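Local coordinates for SusD-like carbohydrate binding protein BF1063 (Bacteroides fragilis NCTC 9343, PDB 3I4G) that probably binds carbohydrate at the outer membrane of a gut bacterium, as SusD-like glycan-binding proteins do, at residues Ala63-Gly68 / Trp278-Pro283; Gln268-Ala273 / Phe360-Tyr365. One frame throughout, in Å; residues are numbered along the deposited sequence.

Interaction 1. Residues Ala63-Gly68 / Trp278-Pro283; sequences AFDRRG and WSLVNP
Arg66 lays its aliphatic chain over the 278-280 backbone, its CB and CG close to the carbonyl O of Ser279. Bends at chi2 and chi3 (-148° and 68°) carry the guanidinium past Ser279 to Trp278, where NH1 donates to Trp278 O (2.9 Å) from above the carbonyl plane. A long, flexible arginine suits this place: its methylenes cover backbone while NH1 still reaches that carbonyl. NH2 makes a salt bridge with the sulfonate of a bound EPE molecule, probably from the crystallisation liquor.

Leu280, with CG anti to its backbone N (chi1 -175°), reaches between the two arginines, its branched end serving both: CD1 lies over a face of the Arg66 guanidinium, and CD2 is 4.0 Å above the centre of the Arg67 guanidinium. CD1 meets Asp65 OD1 at 3.4 Å. Asp65 fixes how the Arg67 guanidinium is turned, gripped side-on through NE and NH2; OD1 also takes the backbone N of Arg67, forming an Asx turn. Asn282 braces its own loop, ND2 donating to Ser279 O (2.9 Å), while its OD1 rests 3.6 Å from Arg66 CB.

Phe64 N to Asn282 O (2.8 Å) and the longer Asn282 N to Phe64 O (3.3 Å) define one hydrogen-bonded pair; Arg66 N to Leu280 O (3.1 Å) continues the pairing. Strands 63-65 and 281-283 thus form a two-stranded antiparallel sheet, leading at Asp65 into a type I turn.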
loop_
_atom_site.group_PDB
_atom_site.type_symbol
_atom_site.label_atom_id
_atom_site.label_comp_id
_atom_site.label_asym_id
_atom_site.label_seq_id
_atom_site.Cartn_x
_atom_site.Cartn_y
_atom_site.Cartn_z
ATOM N N ALA A 63 0.441 3.629 -11.360
ATOM C CA ALA A 63 0.660 5.047 -11.124
ATOM C C ALA A 63 2.066 5.454 -11.505
ATOM O O ALA A 63 2.877 4.634 -11.925
ATOM C CB ALA A 63 0.355 5.394 -9.665
ATOM N N PHE A 64 2.317 6.739 -11.366
ATOM C CA PHE A 64 3.564 7.380 -11.762
ATOM C C PHE A 64 3.892 8.458 -10.746
ATOM O O PHE A 64 3.014 9.055 -10.139
ATOM C CB PHE A 64 3.382 7.969 -13.146
ATOM C CG PHE A 64 4.603 8.656 -13.730
ATOM C CD1 PHE A 64 5.647 7.885 -14.206
ATOM C CD2 PHE A 64 4.651 10.016 -13.932
ATOM C CE1 PHE A 64 6.784 8.477 -14.800
ATOM C CE2 PHE A 64 5.753 10.603 -14.529
ATOM C CZ PHE A 64 6.827 9.832 -14.968
ATOM N N ASP A 65 5.182 8.710 -10.580
ATOM C CA ASP A 65 5.668 9.748 -9.680
ATOM C C ASP A 65 5.841 11.043 -10.461
ATOM O O ASP A 65 6.549 11.046 -11.456
ATOM C CB ASP A 65 7.008 9.301 -9.086
ATOM C CG ASP A 65 7.411 10.102 -7.906
ATOM O OD1 ASP A 65 7.788 11.254 -8.080
ATOM O OD2 ASP A 65 7.352 9.616 -6.764
ATOM N N ARG A 66 5.206 12.129 -10.023
ATOM C CA ARG A 66 5.307 13.411 -10.759
ATOM C C ARG A 66 6.751 13.829 -10.925
ATOM O O ARG A 66 7.041 14.591 -11.829
ATOM C CB ARG A 66 4.537 14.516 -10.033
ATOM C CG ARG A 66 4.223 15.761 -10.883
ATOM C CD ARG A 66 4.194 17.072 -10.077
ATOM N NE ARG A 66 5.545 17.353 -9.635
ATOM C CZ ARG A 66 5.980 17.343 -8.397
ATOM N NH1 ARG A 66 5.158 17.293 -7.353
ATOM N NH2 ARG A 66 7.283 17.491 -8.196
ATOM N N ARG A 67 7.638 13.446 -9.995
ATOM C CA ARG A 67 9.053 13.847 -10.098
ATOM C C ARG A 67 9.724 13.221 -11.328
ATOM O O ARG A 67 10.790 13.689 -11.736
ATOM C CB ARG A 67 9.831 13.526 -8.819
ATOM C CG ARG A 67 9.285 14.320 -7.635
ATOM C CD ARG A 67 9.764 13.889 -6.284
ATOM N NE ARG A 67 9.294 12.550 -5.980
ATOM C CZ ARG A 67 9.420 11.944 -4.818
ATOM N NH1 ARG A 67 10.065 12.524 -3.812
ATOM N NH2 ARG A 67 8.918 10.736 -4.663
ATOM N N GLY A 68 9.116 12.189 -11.914
ATOM C CA GLY A 68 9.580 11.689 -13.183
ATOM C C GLY A 68 10.562 10.545 -13.201
ATOM O O GLY A 68 10.969 9.996 -12.167
ATOM N N TRP A 278 0.563 19.685 -4.475
ATOM C CA TRP A 278 1.677 19.583 -5.411
ATOM C C TRP A 278 1.530 18.468 -6.459
ATOM O O TRP A 278 2.445 18.260 -7.266
ATOM C CB TRP A 278 2.983 19.411 -4.627
ATOM C CG TRP A 278 3.300 20.560 -3.697
ATOM C CD1 TRP A 278 2.924 21.869 -3.846
ATOM C CD2 TRP A 278 4.119 20.502 -2.534
ATOM N NE1 TRP A 278 3.452 22.629 -2.818
ATOM C CE2 TRP A 278 4.177 21.812 -1.994
ATOM C CE3 TRP A 278 4.771 19.460 -1.867
ATOM C CZ2 TRP A 278 4.910 22.108 -0.826
ATOM C CZ3 TRP A 278 5.494 19.766 -0.717
ATOM C CH2 TRP A 278 5.520 21.052 -0.196
ATOM N N SER A 279 0.422 17.728 -6.447
ATOM C CA SER A 279 0.130 16.712 -7.477
ATOM C C SER A 279 1.213 15.666 -7.614
ATOM O O SER A 279 1.543 15.247 -8.714
ATOM C CB SER A 279 -0.126 17.362 -8.852
ATOM O OG SER A 279 -1.178 18.325 -8.791
ATOM N N LEU A 280 1.773 15.191 -6.509
ATOM C CA LEU A 280 2.869 14.197 -6.627
ATOM C C LEU A 280 2.379 12.820 -7.077
ATOM O O LEU A 280 3.083 12.130 -7.791
ATOM C CB LEU A 280 3.643 14.097 -5.312
ATOM C CG LEU A 280 4.880 13.187 -5.348
ATOM C CD1 LEU A 280 5.839 13.582 -6.454
ATOM C CD2 LEU A 280 5.619 13.154 -4.011
ATOM N N VAL A 281 1.188 12.404 -6.616
ATOM C CA VAL A 281 0.600 11.063 -6.891
ATOM C C VAL A 281 -0.243 11.073 -8.154
ATOM O O VAL A 281 -1.232 11.766 -8.210
ATOM C CB VAL A 281 -0.252 10.583 -5.701
ATOM C CG1 VAL A 281 -0.798 9.194 -5.995
ATOM C CG2 VAL A 281 0.572 10.620 -4.438
ATOM N N ASN A 282 0.177 10.357 -9.217
ATOM C CA ASN A 282 -0.485 10.407 -10.529
ATOM C C ASN A 282 -0.892 9.022 -11.072
ATOM O O ASN A 282 -0.055 8.292 -11.615
ATOM C CB ASN A 282 0.477 11.052 -11.559
ATOM C CG ASN A 282 0.985 12.457 -11.225
ATOM O OD1 ASN A 282 1.934 12.901 -11.856
ATOM N ND2 ASN A 282 0.314 13.198 -10.328
ATOM N N PRO A 283 -2.163 8.626 -10.918
ATOM C CA PRO A 283 -2.609 7.352 -11.495
ATOM C C PRO A 283 -2.364 7.282 -12.984
ATOM O O PRO A 283 -2.388 8.285 -13.668
ATOM C CB PRO A 283 -4.108 7.328 -11.163
ATOM C CG PRO A 283 -4.240 8.216 -9.937
ATOM C CD PRO A 283 -3.213 9.300 -10.159
#

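Interaction 2. Residues Gln268-Ala273 / Phe360-Tyr365; sequences QHALSA and FMMRKY
The last turn of helix 266-270 and the loop leaving it face strand 360-362, the nearest CA atoms, those of Ala270 and Met362, lying 7.3 Å apart. Two selenomethionines and two ordered waters bridge that distance.

Met361, a selenomethionine, does most of the touching. Its CG is anti to the carbonyl carbon, and bends at chi2 and chi3 (-69° and -75°) fold the chain so that the terminal methyl, rather than selenium, meets the other segment. CE comes within 3.2 Å of Ala270 O, then lies against the loop just beyond the helix, 3.6 Å from Ser272 N and 3.7 Å from Ser272 CB. An unbranched, flexible side chain is well suited to placing its terminal methyl against Ala270 O and the Ser272 backbone together. Serine is small enough for the close approach of its CB to this methyl. Met362, also selenomethionine, runs extended through chi1 and chi2 before turning at chi3 (75°), and its CE reaches Ala270 CB at 4.4 Å, a loose apolar touch. Ala270 points its short side chain toward the strand, adding little bulk beside the waters.

Those waters converge on one atom. Ala270 O accepts from water 1 and from water 2; water 1 in turn accepts from Met362 N (2.8 Å), and water 2 donates to Met362 O (2.8 Å). On its other side the strand pairs with strand 323-325, through a backbone bond between Met361 and Tyr324.

The chemistry is thus that of a hydrated seam: direct contact is made by methyl groups, against backbone atoms and the small side chains of Ala270 and Ser272, while the buried polar groups of Ala270 and Met362 are satisfied through water, so helix end and strand are joined without direct backbone pairing.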
loop_
_atom_site.group_PDB
_atom_site.type_symbol
_atom_site.label_atom_id
_atom_site.label_comp_id
_atom_site.label_asym_id
_atom_site.label_seq_id
_atom_site.Cartn_x
_atom_site.Cartn_y
_atom_site.Cartn_z
ATOM N N GLN A 268 -0.933 18.098 1.207
ATOM C CA GLN A 268 -0.018 19.017 0.549
ATOM C C GLN A 268 0.628 18.357 -0.643
ATOM O O GLN A 268 0.850 18.983 -1.703
ATOM C CB GLN A 268 1.056 19.445 1.551
ATOM C CG GLN A 268 2.164 20.315 0.930
ATOM C CD GLN A 268 1.676 21.675 0.530
ATOM O OE1 GLN A 268 1.716 22.605 1.342
ATOM N NE2 GLN A 268 1.152 21.795 -0.688
ATOM N N HIS A 269 1.008 17.105 -0.485
ATOM C CA HIS A 269 1.704 16.423 -1.541
ATOM C C HIS A 269 0.852 15.951 -2.688
ATOM O O HIS A 269 1.330 15.984 -3.827
ATOM C CB HIS A 269 2.491 15.189 -1.016
ATOM C CG HIS A 269 3.971 15.363 -1.127
ATOM N ND1 HIS A 269 4.848 14.984 -0.133
ATOM C CD2 HIS A 269 4.722 15.862 -2.135
ATOM C CE1 HIS A 269 6.081 15.280 -0.523
ATOM N NE2 HIS A 269 6.034 15.813 -1.733
ATOM N N ALA A 270 -0.368 15.525 -2.405
ATOM C CA ALA A 270 -1.158 14.790 -3.409
ATOM C C ALA A 270 -2.455 15.437 -3.876
ATOM O O ALA A 270 -3.084 14.904 -4.781
ATOM C CB ALA A 270 -1.450 13.373 -2.926
ATOM N N LEU A 271 -2.882 16.530 -3.243
ATOM C CA LEU A 271 -3.948 17.333 -3.815
ATOM C C LEU A 271 -3.405 18.042 -5.057
ATOM O O LEU A 271 -2.187 18.175 -5.254
ATOM C CB LEU A 271 -4.477 18.378 -2.819
ATOM C CG LEU A 271 -5.199 17.786 -1.624
ATOM C CD1 LEU A 271 -5.615 18.883 -0.605
ATOM C CD2 LEU A 271 -6.465 16.954 -2.004
ATOM N N SER A 272 -4.310 18.548 -5.907
ATOM C CA SER A 272 -3.902 19.306 -7.074
ATOM C C SER A 272 -3.812 20.794 -6.719
ATOM O O SER A 272 -4.228 21.229 -5.628
ATOM C CB SER A 272 -4.845 19.046 -8.256
ATOM O OG SER A 272 -6.050 19.759 -8.114
ATOM N N ALA A 273 -3.280 21.585 -7.631
ATOM C CA ALA A 273 -3.042 23.001 -7.348
ATOM C C ALA A 273 -4.280 23.758 -6.925
ATOM O O ALA A 273 -4.188 24.624 -6.064
ATOM C CB ALA A 273 -2.408 23.661 -8.580
ATOM N N PHE A 360 -4.504 12.190 -14.504
ATOM C CA PHE A 360 -5.295 11.627 -13.404
ATOM C C PHE A 360 -4.727 12.139 -12.091
ATOM O O PHE A 360 -3.546 12.527 -11.984
ATOM C CB PHE A 360 -5.259 10.107 -13.404
ATOM C CG PHE A 360 -5.884 9.466 -14.623
ATOM C CD1 PHE A 360 -7.257 9.468 -14.771
ATOM C CD2 PHE A 360 -5.110 8.856 -15.609
ATOM C CE1 PHE A 360 -7.854 8.858 -15.857
ATOM C CE2 PHE A 360 -5.711 8.247 -16.694
ATOM C CZ PHE A 360 -7.057 8.268 -16.831
HETATM N N MSE A 361 -5.573 12.062 -11.081
HETATM C CA MSE A 361 -5.222 12.343 -9.708
HETATM C C MSE A 361 -5.865 11.310 -8.805
HETATM O O MSE A 361 -6.810 10.625 -9.209
HETATM C CB MSE A 361 -5.671 13.737 -9.323
HETATM C CG MSE A 361 -4.973 14.859 -10.066
HETATM SE SE MSE A 361 -3.055 14.984 -9.508
HETATM C CE MSE A 361 -3.302 15.747 -7.910
HETATM N N MSE A 362 -5.367 11.205 -7.571
HETATM C CA MSE A 362 -5.951 10.288 -6.594
HETATM C C MSE A 362 -7.036 10.969 -5.779
HETATM O O MSE A 362 -6.813 11.976 -5.138
HETATM C CB MSE A 362 -4.866 9.748 -5.636
HETATM C CG MSE A 362 -5.405 8.794 -4.577
HETATM SE SE MSE A 362 -3.960 8.027 -3.513
HETATM C CE MSE A 362 -3.606 9.550 -2.512
ATOM N N ARG A 363 -8.223 10.376 -5.782
ATOM C CA ARG A 363 -9.359 10.818 -4.947
ATOM C C ARG A 363 -9.337 10.124 -3.583
ATOM O O ARG A 363 -9.747 10.710 -2.570
ATOM C CB ARG A 363 -10.695 10.532 -5.653
ATOM C CG ARG A 363 -11.868 11.237 -5.003
ATOM C CD ARG A 363 -13.209 10.855 -5.567
ATOM N NE ARG A 363 -13.471 11.312 -6.931
ATOM C CZ ARG A 363 -13.995 12.495 -7.244
ATOM N NH1 ARG A 363 -14.204 13.420 -6.320
ATOM N NH2 ARG A 363 -14.250 12.787 -8.506
ATOM N N LYS A 364 -8.903 8.872 -3.543
ATOM C CA LYS A 364 -8.851 8.083 -2.309
ATOM C C LYS A 364 -8.054 8.833 -1.252
ATOM O O LYS A 364 -7.065 9.479 -1.573
ATOM C CB LYS A 364 -8.246 6.724 -2.574
ATOM C CG LYS A 364 -8.321 5.742 -1.412
ATOM C CD LYS A 364 -7.910 4.325 -1.806
ATOM C CE LYS A 364 -9.038 3.559 -2.550
ATOM N NZ LYS A 364 -8.661 2.166 -2.947
ATOM N N TYR A 365 -8.535 8.723 0.005
ATOM C CA TYR A 365 -7.946 9.275 1.237
ATOM C C TYR A 365 -8.312 10.729 1.533
ATOM O O TYR A 365 -7.936 11.240 2.580
ATOM C CB TYR A 365 -6.417 9.120 1.245
ATOM C CG TYR A 365 -5.893 7.722 1.152
ATOM C CD1 TYR A 365 -6.011 6.819 2.209
ATOM C CD2 TYR A 365 -5.244 7.283 0.001
ATOM C CE1 TYR A 365 -5.532 5.526 2.111
ATOM C CE2 TYR A 365 -4.787 5.985 -0.106
ATOM C CZ TYR A 365 -4.906 5.115 0.949
ATOM O OH TYR A 365 -4.398 3.864 0.844
HETATM O O HOH W 1 -3.145 12.555 -6.430
HETATM O O HOH W 2 -5.850 14.555 -5.281
#

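Interactions 1 and 2 have centres 9 Å apart and meet through the 278-283 segment, which follows helix 266-270 in the chain. Leu280 N lies 2.8 Å from His269 O and Trp278 N 2.9 Å from Gln268 O, both probable hydrogen bonds, so the loop that receives Arg66 is tied to the helix of interaction 2. Farther along, Pro283 O packs 3.4 Å from Phe360 CD2, while Val281 touches both Ala270 and Met362. An EPE sulfonate is met by Arg66 NH2 of interaction 1 and by His269 NE2, which lies in the helix of interaction 2 but does not touch 360-365. Such buffer molecules often mark pockets, but its presence does not identify the carbohydrate site.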